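Local atomic coordinates of pyruvate kinase 1 (Trypanosoma brucei brucei, PDB entry 4KCT), a protein that catalyses the transfer of the phosphoryl group from phosphoenolpyruvate to ADP, giving pyruvate and ATP, and also has an intrinsic oxaloacetate decarboxylase activity. Residues S384-A389 against R408-Y413. Sequence-based numbering, arbitrary orientation. Where two conformers were deposited one is given.
Sequences SAVASA and RLISKY
Val-386, on helix 377-392, packs against Ile-410 of helix 405-412 and Tyr-413, in the turn that follows, joining two helical elements of the alpha/beta domain of pyruvate kinase, the domain that also binds the phosphorylated fructose sugar. Its CB is directed toward segment 408-413, and its side chain makes every contact within 4.5 Å between the two segments. CB lies 4.0 Å from Tyr-413 CB. Beyond it the branches part. CG1, anti to the backbone N (chi1 171°), lies 3.7 Å from Tyr-413 O. CG2, anti to the carbonyl carbon, meets both partners. It touches Tyr-413 CB at 3.8 Å. Its approach to Ile-410 CG2, methyl to methyl, is also 3.8 Å. No hydrogen bond links the segments; the contact is buried and made by van der Waals packing, partly against backbone carbonyls. Met-397 of strand 396-400 touches both Val-386 and Ile-410, tying the helix pair to the central sheet, while Phe-364 of helix 362-369 also packs on Val-386. The Val-386 and Tyr-413 side chains cross at about a right angle, and only CB of the tyrosine side chain comes close; the rest of the side chain leads away, packing on Ile-367 of helix 362-369, and its OH hydrogen-bonds Glu-379, which also forms a salt bridge with Lys-412. The remaining neighbour of the valine is the carbonyl of Ile-410. That oxygen accepts the hydrogen bond of Tyr-413 N, and the CG2 methyl of Val-386 packs beside it, 3.7 Å from Ile-410 O.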
ATOM      1  N   SER A 384      12.600 -10.255 -12.962  1.00 16.16           N
ATOM      2  CA  SER A 384      11.512 -10.156 -13.920  0.62 17.48           C
ATOM      3  C   SER A 384      11.093 -11.529 -14.455  1.00 15.98           C
ATOM      4  O   SER A 384       9.943 -11.733 -14.817  1.00 17.18           O
ATOM      5  CB  SER A 384      11.876  -9.201 -15.064  0.62 20.11           C
ATOM      6  OG  SER A 384      11.851  -7.852 -14.608  0.62 20.62           O
ATOM      7  N   ALA A 385      12.039 -12.480 -14.486  1.00 15.82           N
ATOM      8  CA  ALA A 385      11.696 -13.882 -14.822  1.00 14.64           C
ATOM      9  C   ALA A 385      10.702 -14.438 -13.804  1.00 16.05           C
ATOM     10  O   ALA A 385       9.716 -15.076 -14.178  1.00 14.90           O
ATOM     11  CB  ALA A 385      12.938 -14.758 -14.876  1.00 14.73           C
ATOM     12  N   VAL A 386      10.963 -14.208 -12.515  1.00 13.62           N
ATOM     13  CA  VAL A 386      10.034 -14.671 -11.474  1.00 13.02           C
ATOM     14  C   VAL A 386       8.670 -13.975 -11.605  1.00 13.01           C
ATOM     15  O   VAL A 386       7.620 -14.615 -11.488  1.00 12.90           O
ATOM     16  CB  VAL A 386      10.610 -14.475 -10.033  1.00 12.96           C
ATOM     17  CG1 VAL A 386       9.527 -14.759  -8.979  1.00 13.17           C
ATOM     18  CG2 VAL A 386      11.794 -15.399  -9.811  1.00 12.23           C
ATOM     19  N   ALA A 387       8.686 -12.667 -11.852  1.00 13.82           N
ATOM     20  CA  ALA A 387       7.442 -11.959 -12.108  1.00 15.17           C
ATOM     21  C   ALA A 387       6.640 -12.612 -13.243  1.00 15.05           C
ATOM     22  O   ALA A 387       5.408 -12.795 -13.122  1.00 15.24           O
ATOM     23  CB  ALA A 387       7.693 -10.467 -12.385  1.00 13.95           C
ATOM     24  N   SER A 388       7.308 -12.906 -14.357  1.00 13.47           N
ATOM     25  CA  SER A 388       6.621 -13.507 -15.494  0.50 13.70           C
ATOM     26  C   SER A 388       6.055 -14.890 -15.155  1.00 14.14           C
ATOM     27  O   SER A 388       4.968 -15.232 -15.607  1.00 14.63           O
ATOM     28  CB  SER A 388       7.511 -13.546 -16.759  0.50 13.27           C
ATOM     29  OG  SER A 388       8.635 -14.403 -16.607  0.50 12.58           O
ATOM     30  N   ALA A 389       6.750 -15.638 -14.282  1.00 14.06           N
ATOM     31  CA  ALA A 389       6.246 -16.944 -13.808  1.00 15.00           C
ATOM     32  C   ALA A 389       4.929 -16.795 -13.050  1.00 15.54           C
ATOM     33  O   ALA A 389       3.975 -17.578 -13.242  1.00 15.79           O
ATOM     34  CB  ALA A 389       7.294 -17.631 -12.925  1.00 15.39           C
ATOM     35  N   ARG A 408      20.602 -19.184  -7.250  1.00 15.57           N
ATOM     36  CA  ARG A 408      20.327 -18.472  -5.998  1.00 15.78           C
ATOM     37  C   ARG A 408      19.635 -17.117  -6.229  1.00 15.34           C
ATOM     38  O   ARG A 408      18.842 -16.672  -5.406  1.00 13.53           O
ATOM     39  CB  ARG A 408      21.624 -18.285  -5.182  1.00 15.26           C
ATOM     40  CG  ARG A 408      22.138 -19.603  -4.571  1.00 17.54           C
ATOM     41  CD  ARG A 408      23.309 -19.356  -3.600  1.00 16.56           C
ATOM     42  NE  ARG A 408      24.550 -19.144  -4.325  1.00 19.03           N
ATOM     43  CZ  ARG A 408      25.341 -20.115  -4.772  1.00 20.68           C
ATOM     44  NH1 ARG A 408      25.062 -21.416  -4.537  1.00 20.11           N
ATOM     45  NH2 ARG A 408      26.392 -19.798  -5.495  1.00 18.82           N
ATOM     46  N   LEU A 409      19.987 -16.448  -7.316  1.00 14.90           N
ATOM     47  CA  LEU A 409      19.389 -15.161  -7.648  1.00 15.75           C
ATOM     48  C   LEU A 409      17.901 -15.282  -8.004  1.00 14.84           C
ATOM     49  O   LEU A 409      17.106 -14.415  -7.664  1.00 15.77           O
ATOM     50  CB  LEU A 409      20.165 -14.504  -8.807  1.00 18.37           C
ATOM     51  CG  LEU A 409      20.073 -12.989  -8.990  1.00 20.76           C
ATOM     52  CD1 LEU A 409      20.270 -12.235  -7.654  1.00 19.49           C
ATOM     53  CD2 LEU A 409      21.122 -12.548 -10.034  1.00 21.51           C
ATOM     54  N   ILE A 410      17.534 -16.327  -8.714  1.00 13.42           N
ATOM     55  CA  ILE A 410      16.114 -16.627  -8.941  1.00 13.91           C
ATOM     56  C   ILE A 410      15.379 -17.042  -7.673  1.00 14.56           C
ATOM     57  O   ILE A 410      14.306 -16.515  -7.369  1.00 13.64           O
ATOM     58  CB  ILE A 410      15.941 -17.717  -9.991  1.00 15.21           C
ATOM     59  CG1 ILE A 410      16.452 -17.201 -11.358  1.00 16.30           C
ATOM     60  CG2 ILE A 410      14.467 -18.150 -10.081  1.00 13.78           C
ATOM     61  CD1 ILE A 410      16.418 -18.279 -12.440  1.00 17.37           C
ATOM     62  N   SER A 411      15.998 -17.919  -6.886  1.00 13.96           N
ATOM     63  CA  SER A 411      15.405 -18.319  -5.593  1.00 15.04           C
ATOM     64  C   SER A 411      15.217 -17.129  -4.646  1.00 13.84           C
ATOM     65  O   SER A 411      14.267 -17.090  -3.855  1.00 14.10           O
ATOM     66  CB  SER A 411      16.267 -19.408  -4.915  1.00 14.29           C
ATOM     67  OG  SER A 411      15.640 -19.853  -3.704  1.00 16.81           O
ATOM     68  N   LYS A 412      16.094 -16.134  -4.757  1.00 12.75           N
ATOM     69  CA  LYS A 412      15.995 -14.953  -3.907  1.00 12.84           C
ATOM     70  C   LYS A 412      14.581 -14.328  -4.042  1.00 13.51           C
ATOM     71  O   LYS A 412      14.039 -13.773  -3.072  1.00 12.84           O
ATOM     72  CB  LYS A 412      17.064 -13.931  -4.326  1.00 12.21           C
ATOM     73  CG  LYS A 412      16.848 -12.541  -3.778  1.00 12.74           C
ATOM     74  CD  LYS A 412      18.021 -11.620  -4.187  1.00 12.88           C
ATOM     75  CE  LYS A 412      17.867 -10.250  -3.525  1.00 14.28           C
ATOM     76  NZ  LYS A 412      19.013  -9.359  -3.859  1.00 13.83           N
ATOM     77  N   TYR A 413      14.002 -14.403  -5.239  1.00 13.21           N
ATOM     78  CA  TYR A 413      12.697 -13.758  -5.494  1.00 13.62           C
ATOM     79  C   TYR A 413      11.511 -14.684  -5.243  1.00 14.97           C
ATOM     80  O   TYR A 413      10.355 -14.271  -5.375  1.00 14.82           O
ATOM     81  CB  TYR A 413      12.650 -13.129  -6.899  1.00 12.83           C
ATOM     82  CG  TYR A 413      13.508 -11.886  -6.967  1.00 14.53           C
ATOM     83  CD1 TYR A 413      13.051 -10.680  -6.394  1.00 14.37           C
ATOM     84  CD2 TYR A 413      14.866 -11.986  -7.263  1.00 14.66           C
ATOM     85  CE1 TYR A 413      13.875  -9.549  -6.344  1.00 14.88           C
ATOM     86  CE2 TYR A 413      15.710 -10.878  -7.143  1.00 15.78           C
ATOM     87  CZ  TYR A 413      15.206  -9.675  -6.659  1.00 16.70           C
ATOM     88  OH  TYR A 413      16.049  -8.591  -6.500  1.00 17.37           O
TER